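Local coordinates for protein ATP-dependent RNA helicase HrpB (Escherichia coli, PDB 6EUD) that hydrolyses ATP to ADP and phosphate as a DExH-box NTPase of the RNA helicase superfamily and binds single-stranded RNA, at residues Leu585-Arg590 / Gln601-Pro606; Gly618-Gly623 / Ala662-Trp667. All coordinates share one frame; numbering follows the deposited sequence.

Interaction 1 (Leu585-Arg590 / Gln601-Pro606)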
ATOM      1  N   LEU A 585      -5.295  36.106 -25.340  1.00 76.27           N
ATOM      2  CA  LEU A 585      -6.267  35.278 -24.633  1.00 71.76           C
ATOM      3  C   LEU A 585      -6.155  33.832 -25.119  1.00 72.78           C
ATOM      4  O   LEU A 585      -6.208  33.569 -26.324  1.00 77.24           O
ATOM      5  CB  LEU A 585      -7.687  35.817 -24.844  1.00 70.09           C
ATOM      6  CG  LEU A 585      -8.865  34.929 -24.434  1.00 64.86           C
ATOM      7  CD1 LEU A 585      -8.980  34.852 -22.936  1.00 59.75           C
ATOM      8  CD2 LEU A 585     -10.154  35.441 -25.049  1.00 67.11           C
ATOM      9  N   LYS A 586      -5.966  32.900 -24.190  1.00 67.65           N
ATOM     10  CA  LYS A 586      -5.908  31.489 -24.552  1.00 67.53           C
ATOM     11  C   LYS A 586      -7.211  30.817 -24.164  1.00 64.14           C
ATOM     12  O   LYS A 586      -7.649  30.908 -23.024  1.00 60.84           O
ATOM     13  CB  LYS A 586      -4.719  30.782 -23.888  1.00 67.15           C
ATOM     14  CG  LYS A 586      -3.366  31.168 -24.474  1.00 71.12           C
ATOM     15  CD  LYS A 586      -3.433  31.201 -25.997  1.00 78.60           C
ATOM     16  CE  LYS A 586      -2.144  31.681 -26.632  1.00 79.59           C
ATOM     17  NZ  LYS A 586      -2.386  32.017 -28.061  1.00 82.99           N
ATOM     18  N   ALA A 587      -7.830  30.147 -25.129  1.00 65.09           N
ATOM     19  CA  ALA A 587      -9.132  29.529 -24.919  1.00 61.00           C
ATOM     20  C   ALA A 587      -9.254  28.278 -25.757  1.00 61.17           C
ATOM     21  O   ALA A 587      -9.485  28.331 -26.978  1.00 64.98           O
ATOM     22  CB  ALA A 587     -10.247  30.500 -25.251  1.00 63.66           C
ATOM     23  N   TRP A 588      -9.096  27.141 -25.099  1.00 57.92           N
ATOM     24  CA  TRP A 588      -9.155  25.887 -25.818  1.00 60.95           C
ATOM     25  C   TRP A 588     -10.091  24.891 -25.134  1.00 56.85           C
ATOM     26  O   TRP A 588     -10.407  25.023 -23.944  1.00 49.93           O
ATOM     27  CB  TRP A 588      -7.732  25.311 -25.980  1.00 62.74           C
ATOM     28  CG  TRP A 588      -7.063  24.834 -24.706  1.00 59.69           C
ATOM     29  CD1 TRP A 588      -7.062  23.557 -24.214  1.00 62.03           C
ATOM     30  CD2 TRP A 588      -6.295  25.619 -23.780  1.00 59.66           C
ATOM     31  NE1 TRP A 588      -6.351  23.500 -23.038  1.00 61.15           N
ATOM     32  CE2 TRP A 588      -5.865  24.748 -22.750  1.00 59.86           C
ATOM     33  CE3 TRP A 588      -5.927  26.966 -23.719  1.00 60.64           C
ATOM     34  CZ2 TRP A 588      -5.094  25.186 -21.671  1.00 55.39           C
ATOM     35  CZ3 TRP A 588      -5.158  27.400 -22.641  1.00 59.99           C
ATOM     36  CH2 TRP A 588      -4.751  26.510 -21.635  1.00 56.60           C
ATOM     37  N   ARG A 589     -10.564  23.923 -25.917  1.00 59.68           N
ATOM     38  CA  ARG A 589     -11.269  22.751 -25.391  1.00 57.32           C
ATOM     39  C   ARG A 589     -10.385  21.514 -25.572  1.00 58.09           C
ATOM     40  O   ARG A 589      -9.873  21.273 -26.678  1.00 57.49           O
ATOM     41  CB  ARG A 589     -12.618  22.564 -26.091  1.00 57.92           C
ATOM     42  CG  ARG A 589     -13.265  21.206 -25.877  1.00 57.23           C
ATOM     43  CD  ARG A 589     -14.743  21.273 -26.208  1.00 61.96           C
ATOM     44  NE  ARG A 589     -15.481  21.999 -25.177  1.00 67.07           N
ATOM     45  CZ  ARG A 589     -16.750  22.388 -25.282  1.00 71.19           C
ATOM     46  NH1 ARG A 589     -17.442  22.135 -26.381  1.00 71.27           N
ATOM     47  NH2 ARG A 589     -17.325  23.044 -24.284  1.00 74.41           N
ATOM     48  N   ARG A 590     -10.192  20.759 -24.483  1.00 56.45           N
ATOM     49  CA  ARG A 590      -9.392  19.539 -24.513  1.00 60.22           C
ATOM     50  C   ARG A 590     -10.247  18.289 -24.261  1.00 60.45           C
ATOM     51  O   ARG A 590     -10.921  18.175 -23.228  1.00 60.63           O
ATOM     52  CB  ARG A 590      -8.257  19.623 -23.483  1.00 63.63           C
ATOM     53  CG  ARG A 590      -7.205  18.515 -23.606  1.00 72.98           C
ATOM     54  CD  ARG A 590      -6.391  18.312 -22.327  1.00 79.53           C
ATOM     55  NE  ARG A 590      -5.949  19.581 -21.754  1.00 88.59           N
ATOM     56  CZ  ARG A 590      -4.824  20.219 -22.080  1.00 93.28           C
ATOM     57  NH1 ARG A 590      -3.996  19.717 -22.991  1.00 97.55           N
ATOM     58  NH2 ARG A 590      -4.527  21.370 -21.488  1.00 92.28           N
ATOM     59  N   GLN A 601      -8.918  21.797 -29.276  1.00 60.80           N
ATOM     60  CA  GLN A 601      -9.629  22.595 -30.260  1.00 62.09           C
ATOM     61  C   GLN A 601      -9.919  23.975 -29.707  1.00 61.84           C
ATOM     62  O   GLN A 601     -10.000  24.149 -28.494  1.00 51.64           O
ATOM     63  CB  GLN A 601     -10.929  21.895 -30.678  1.00 70.81           C
ATOM     64  CG  GLN A 601     -11.819  21.445 -29.515  1.00 76.49           C
ATOM     65  CD  GLN A 601     -13.100  20.751 -29.980  1.00 81.92           C
ATOM     66  OE1 GLN A 601     -13.445  19.666 -29.500  1.00 82.60           O
ATOM     67  NE2 GLN A 601     -13.813  21.381 -30.909  1.00 82.90           N
ATOM     68  N   PRO A 602     -10.061  24.970 -30.598  1.00 66.91           N
ATOM     69  CA  PRO A 602     -10.442  26.308 -30.131  1.00 68.89           C
ATOM     70  C   PRO A 602     -11.830  26.299 -29.506  1.00 67.54           C
ATOM     71  O   PRO A 602     -12.742  25.637 -29.999  1.00 69.93           O
ATOM     72  CB  PRO A 602     -10.401  27.156 -31.408  1.00 60.08           C
ATOM     73  CG  PRO A 602     -10.473  26.183 -32.531  1.00 61.62           C
ATOM     74  CD  PRO A 602      -9.802  24.944 -32.049  1.00 59.28           C
ATOM     75  N   LEU A 603     -11.973  27.018 -28.403  1.00 66.77           N
ATOM     76  CA  LEU A 603     -13.237  27.047 -27.689  1.00 70.91           C
ATOM     77  C   LEU A 603     -14.314  27.756 -28.511  1.00 83.63           C
ATOM     78  O   LEU A 603     -14.221  28.960 -28.776  1.00 86.51           O
ATOM     79  CB  LEU A 603     -13.059  27.728 -26.326  1.00 61.67           C
ATOM     80  CG  LEU A 603     -14.107  27.468 -25.241  1.00 56.80           C
ATOM     81  CD1 LEU A 603     -14.252  25.988 -24.954  1.00 56.39           C
ATOM     82  CD2 LEU A 603     -13.728  28.197 -23.982  1.00 53.79           C
ATOM     83  N   ALA A 604     -15.329  26.998 -28.929  1.00 92.96           N
ATOM     84  CA  ALA A 604     -16.504  27.581 -29.574  1.00100.26           C
ATOM     85  C   ALA A 604     -17.259  28.437 -28.562  1.00103.75           C
ATOM     86  O   ALA A 604     -17.032  28.305 -27.359  1.00111.16           O
ATOM     87  CB  ALA A 604     -17.409  26.493 -30.142  1.00103.33           C
ATOM     88  N   LYS A 605     -18.144  29.309 -29.047  1.00 98.25           N
ATOM     89  CA  LYS A 605     -18.950  30.169 -28.179  1.00 88.19           C
ATOM     90  C   LYS A 605     -19.600  29.349 -27.069  1.00 82.27           C
ATOM     91  O   LYS A 605     -20.534  28.595 -27.320  1.00 83.93           O
ATOM     92  CB  LYS A 605     -20.028  30.895 -28.979  1.00 85.72           C
ATOM     93  CG  LYS A 605     -19.812  30.877 -30.484  1.00 84.94           C
ATOM     94  CD  LYS A 605     -21.134  30.719 -31.216  1.00 85.33           C
ATOM     95  CE  LYS A 605     -20.933  30.691 -32.724  1.00 87.40           C
ATOM     96  NZ  LYS A 605     -22.125  30.156 -33.446  1.00 88.53           N
ATOM     97  N   PRO A 606     -19.098  29.488 -25.836  1.00 78.05           N
ATOM     98  CA  PRO A 606     -19.529  28.605 -24.750  1.00 74.56           C
ATOM     99  C   PRO A 606     -20.766  29.102 -24.008  1.00 70.62           C
ATOM    100  O   PRO A 606     -21.026  30.303 -23.950  1.00 66.55           O
ATOM    101  CB  PRO A 606     -18.318  28.599 -23.810  1.00 70.33           C
ATOM    102  CG  PRO A 606     -17.583  29.905 -24.105  1.00 70.56           C
ATOM    103  CD  PRO A 606     -18.162  30.520 -25.358  1.00 75.33           C
TER
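Ala587 is the first residue of 585-590 to meet 601-606: its carbonyl O takes the backbone N-H of Leu603 at 3.2 Å. That donor stands above the carbonyl plane, about 45° out of it, consistent with the second strand ending at Pro602. The CB of Ala587 also packs against the CB of Leu603, 4.1 Å apart. Trp588 faces Pro602 as an antiparallel non-hydrogen-bonded pair. CB of Trp588 points away from 601-606, and its side chain touches Thr575 and Glu577 of strand 571-579; even so, Trp588 CA and CB both touch Gln601 O, CA as a CH···O contact.

Arg589 and Gln601 form the hydrogen-bonded pair next along. Arg589 N reaches Gln601 O at 2.6 Å, and Gln601 N returns a bond to Arg589 O at 2.8 Å. Their side chains leave the same face of the sheet and run side by side. Gln601 CG sits between its own backbone N and carbonyl carbon (chi1 51°), which lays it against Arg589 CB at 3.7 Å. Beyond, the amide stands 89° to the guanidinium, with OE1 alongside Arg589 CD. Leu603 crosses the arginine at about a right angle, its CD1 lying over one guanidinium face. An alanine in place of Gln601 would probably keep the backbone bonds but uncover the aliphatic stem of Arg589, leaving it freer to shift. The charge of that arginine is met elsewhere, by salt bridges from NE to Asp574 and from NH2 to Glu610. In this hairpin of the connector region the backbone supplies all three hydrogen bonds across the contact; the side chains add packing, mostly along the arginine stem, while its charge is paired with acids outside the two segments.

Interaction 2 (Gly618-Gly623 / Ala662-Trp667)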
ATOM      1  N   GLY A 618      -8.546  27.863 -15.741  1.00 41.87           N
ATOM      2  CA  GLY A 618      -7.527  28.850 -16.031  1.00 41.34           C
ATOM      3  C   GLY A 618      -6.864  29.312 -14.749  1.00 45.38           C
ATOM      4  O   GLY A 618      -5.650  29.543 -14.707  1.00 47.28           O
ATOM      5  N   ILE A 619      -7.667  29.449 -13.695  1.00 45.06           N
ATOM      6  CA  ILE A 619      -7.160  29.844 -12.386  1.00 42.64           C
ATOM      7  C   ILE A 619      -6.247  28.743 -11.846  1.00 43.98           C
ATOM      8  O   ILE A 619      -5.173  29.028 -11.305  1.00 40.39           O
ATOM      9  CB  ILE A 619      -8.307  30.120 -11.398  1.00 42.58           C
ATOM     10  CG1 ILE A 619      -9.158  31.284 -11.900  1.00 42.18           C
ATOM     11  CG2 ILE A 619      -7.762  30.374  -9.985  1.00 40.02           C
ATOM     12  CD1 ILE A 619     -10.460  31.453 -11.161  1.00 42.04           C
ATOM     13  N   ARG A 620      -6.670  27.490 -12.013  1.00 45.86           N
ATOM     14  CA  ARG A 620      -5.813  26.352 -11.700  1.00 45.79           C
ATOM     15  C   ARG A 620      -4.513  26.406 -12.495  1.00 50.62           C
ATOM     16  O   ARG A 620      -3.486  25.939 -12.015  1.00 56.64           O
ATOM     17  CB  ARG A 620      -6.527  25.037 -11.970  1.00 43.20           C
ATOM     18  CG  ARG A 620      -7.764  24.870 -11.143  1.00 42.96           C
ATOM     19  CD  ARG A 620      -8.160  23.428 -10.963  1.00 42.64           C
ATOM     20  NE  ARG A 620      -9.208  23.393  -9.963  1.00 45.35           N
ATOM     21  CZ  ARG A 620     -10.504  23.378 -10.237  1.00 41.93           C
ATOM     22  NH1 ARG A 620     -10.912  23.317 -11.498  1.00 36.91           N
ATOM     23  NH2 ARG A 620     -11.384  23.384  -9.241  1.00 39.04           N
ATOM     24  N   ASP A 621      -4.545  26.972 -13.699  1.00 51.86           N
ATOM     25  CA  ASP A 621      -3.309  27.116 -14.466  1.00 58.22           C
ATOM     26  C   ASP A 621      -2.453  28.248 -13.940  1.00 56.91           C
ATOM     27  O   ASP A 621      -1.252  28.086 -13.781  1.00 60.28           O
ATOM     28  CB  ASP A 621      -3.581  27.356 -15.960  1.00 68.46           C
ATOM     29  CG  ASP A 621      -3.739  26.060 -16.758  1.00 75.17           C
ATOM     30  OD1 ASP A 621      -4.558  26.026 -17.697  1.00 74.60           O
ATOM     31  OD2 ASP A 621      -3.036  25.074 -16.456  1.00 82.91           O
ATOM     32  N   LYS A 622      -3.071  29.399 -13.685  1.00 55.14           N
ATOM     33  CA  LYS A 622      -2.335  30.632 -13.408  1.00 51.83           C
ATOM     34  C   LYS A 622      -2.133  30.894 -11.917  1.00 48.34           C
ATOM     35  O   LYS A 622      -1.289  31.708 -11.533  1.00 51.43           O
ATOM     36  CB  LYS A 622      -3.049  31.828 -14.046  1.00 52.37           C
ATOM     37  CG  LYS A 622      -2.992  31.842 -15.554  1.00 55.20           C
ATOM     38  CD  LYS A 622      -1.558  31.814 -16.009  1.00 57.72           C
ATOM     39  CE  LYS A 622      -1.423  32.157 -17.478  1.00 60.27           C
ATOM     40  NZ  LYS A 622      -2.094  31.157 -18.315  1.00 61.70           N
ATOM     41  N   GLY A 623      -2.911  30.210 -11.086  1.00 43.18           N
ATOM     42  CA  GLY A 623      -2.836  30.389  -9.650  1.00 44.17           C
ATOM     43  C   GLY A 623      -3.847  31.396  -9.118  1.00 48.09           C
ATOM     44  O   GLY A 623      -4.444  32.165  -9.871  1.00 53.46           O
ATOM     45  N   ALA A 662      -8.451  23.379  -5.446  1.00 46.31           N
ATOM     46  CA  ALA A 662      -9.198  22.139  -5.624  1.00 47.46           C
ATOM     47  C   ALA A 662     -10.700  22.364  -5.469  1.00 48.34           C
ATOM     48  O   ALA A 662     -11.505  21.684  -6.115  1.00 52.35           O
ATOM     49  CB  ALA A 662      -8.710  21.086  -4.646  1.00 45.81           C
ATOM     50  N   ALA A 663     -11.080  23.328  -4.635  1.00 42.97           N
ATOM     51  CA  ALA A 663     -12.493  23.511  -4.296  1.00 41.52           C
ATOM     52  C   ALA A 663     -13.157  24.718  -4.967  1.00 40.06           C
ATOM     53  O   ALA A 663     -14.248  25.124  -4.556  1.00 41.69           O
ATOM     54  CB  ALA A 663     -12.655  23.617  -2.784  1.00 38.98           C
ATOM     55  N   LEU A 664     -12.513  25.287  -5.984  1.00 41.11           N
ATOM     56  CA  LEU A 664     -13.035  26.483  -6.683  1.00 40.72           C
ATOM     57  C   LEU A 664     -14.516  26.374  -7.043  1.00 42.52           C
ATOM     58  O   LEU A 664     -15.279  27.338  -6.906  1.00 40.22           O
ATOM     59  CB  LEU A 664     -12.229  26.740  -7.957  1.00 39.43           C
ATOM     60  CG  LEU A 664     -10.820  27.268  -7.717  1.00 36.43           C
ATOM     61  CD1 LEU A 664     -10.037  27.287  -9.022  1.00 39.35           C
ATOM     62  CD2 LEU A 664     -10.911  28.655  -7.111  1.00 33.71           C
ATOM     63  N   GLU A 665     -14.909  25.184  -7.494  1.00 43.18           N
ATOM     64  CA  GLU A 665     -16.297  24.879  -7.819  1.00 44.18           C
ATOM     65  C   GLU A 665     -17.222  25.116  -6.619  1.00 44.59           C
ATOM     66  O   GLU A 665     -18.343  25.601  -6.761  1.00 48.07           O
ATOM     67  CB  GLU A 665     -16.410  23.423  -8.310  1.00 44.71           C
ATOM     68  CG  GLU A 665     -15.872  23.182  -9.737  1.00 46.36           C
ATOM     69  CD  GLU A 665     -14.341  23.153  -9.818  1.00 53.07           C
ATOM     70  OE1 GLU A 665     -13.674  22.990  -8.764  1.00 53.50           O
ATOM     71  OE2 GLU A 665     -13.794  23.295 -10.940  1.00 54.16           O
ATOM     72  N   THR A 666     -16.745  24.795  -5.423  1.00 46.19           N
ATOM     73  CA  THR A 666     -17.589  24.923  -4.244  1.00 50.88           C
ATOM     74  C   THR A 666     -17.590  26.359  -3.663  1.00 50.66           C
ATOM     75  O   THR A 666     -18.660  26.903  -3.398  1.00 53.07           O
ATOM     76  CB  THR A 666     -17.176  23.896  -3.160  1.00 52.62           C
ATOM     77  OG1 THR A 666     -15.831  24.142  -2.743  1.00 60.56           O
ATOM     78  CG2 THR A 666     -17.224  22.508  -3.720  1.00 46.48           C
ATOM     79  N   TRP A 667     -16.423  26.991  -3.501  1.00 46.44           N
ATOM     80  CA  TRP A 667     -16.391  28.307  -2.845  1.00 42.07           C
ATOM     81  C   TRP A 667     -16.440  29.525  -3.775  1.00 43.25           C
ATOM     82  O   TRP A 667     -16.898  30.598  -3.357  1.00 44.80           O
ATOM     83  CB  TRP A 667     -15.157  28.420  -1.924  1.00 37.05           C
ATOM     84  CG  TRP A 667     -13.812  28.549  -2.585  1.00 37.27           C
ATOM     85  CD1 TRP A 667     -13.021  27.531  -3.020  1.00 41.17           C
ATOM     86  CD2 TRP A 667     -13.069  29.761  -2.828  1.00 36.71           C
ATOM     87  NE1 TRP A 667     -11.845  28.025  -3.545  1.00 43.37           N
ATOM     88  CE2 TRP A 667     -11.848  29.391  -3.436  1.00 41.85           C
ATOM     89  CE3 TRP A 667     -13.324  31.120  -2.604  1.00 35.48           C
ATOM     90  CZ2 TRP A 667     -10.880  30.336  -3.825  1.00 43.73           C
ATOM     91  CZ3 TRP A 667     -12.364  32.058  -2.987  1.00 36.33           C
ATOM     92  CH2 TRP A 667     -11.157  31.662  -3.594  1.00 39.21           C
TER
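The guanidinium of Arg620 has Leu664 CD1 over one face, 3.9 Å above the plane and displaced toward the rim, and the carboxylate of Glu665 at its edge. The two charged groups are only 10° from coplanar, giving a salt bridge in which Arg620 NH1 donates to Glu665 OE2 at 2.9 Å, exactly in the guanidinium plane and onto the syn lone pair. Arg620 NH2 is modelled 2.4 Å from Glu665 OE1, so short that the exact length is doubtful, and adds a weak bond to OE2. The glutamate chain bends at chi2 (76°), which brings its carboxylate round to the arginine, whose own chain runs extended from CG to NE. Second partners steady both ends: Arg620 NE bonds Leu661 O, and Gln613 NE2 bonds Glu665 OE2, so a residue of helix 608-622 helps to orient the acid.

This joins the last turn of helix 608-622 to the first turn of the short helix 664-667, in a stretch of helices and loops without strands that follows the connector's three-stranded sheet. Ala663 occupies the N-cap position of the short helix, and its carbonyl O accepts from Thr666 N, from Trp667 N and, in the carbonyl plane at 2.6 Å, from Thr666 OG1. Helix 608-622 gives way to Gly623, whose positive phi (94°) would press a CB against the carbonyl O of Lys622.

Beneath the charges the packing is apolar. Leu664 CD1 touches Arg620 CG at 3.9 Å and Ile619 CG2 at 4.0 Å, and the leucine also leans on Leu616. Ile619, itself buried, also touches Leu624, Val626 and Leu668.

Interaction 1 comes first along the chain and closes before interaction 2 opens; their centres lie 18 Å apart, on the same side of the chain's centre. The first belongs to the hairpin of strands 584-593 and 596-602, two strands of a three-stranded antiparallel sheet. The second pairs helix 608-622, the next element after that hairpin, with the short helix 664-667. Helix 608-622 also packs close to the sheet: Trp588 CH2 is 4.0 Å from Asp621 OD1, and Lys622 pairs with Glu577 of strand 571-579. It thus touches the sheet on one hand and helix 664-667 on the other, away from the predicted ATP-binding residues and the DEFH box.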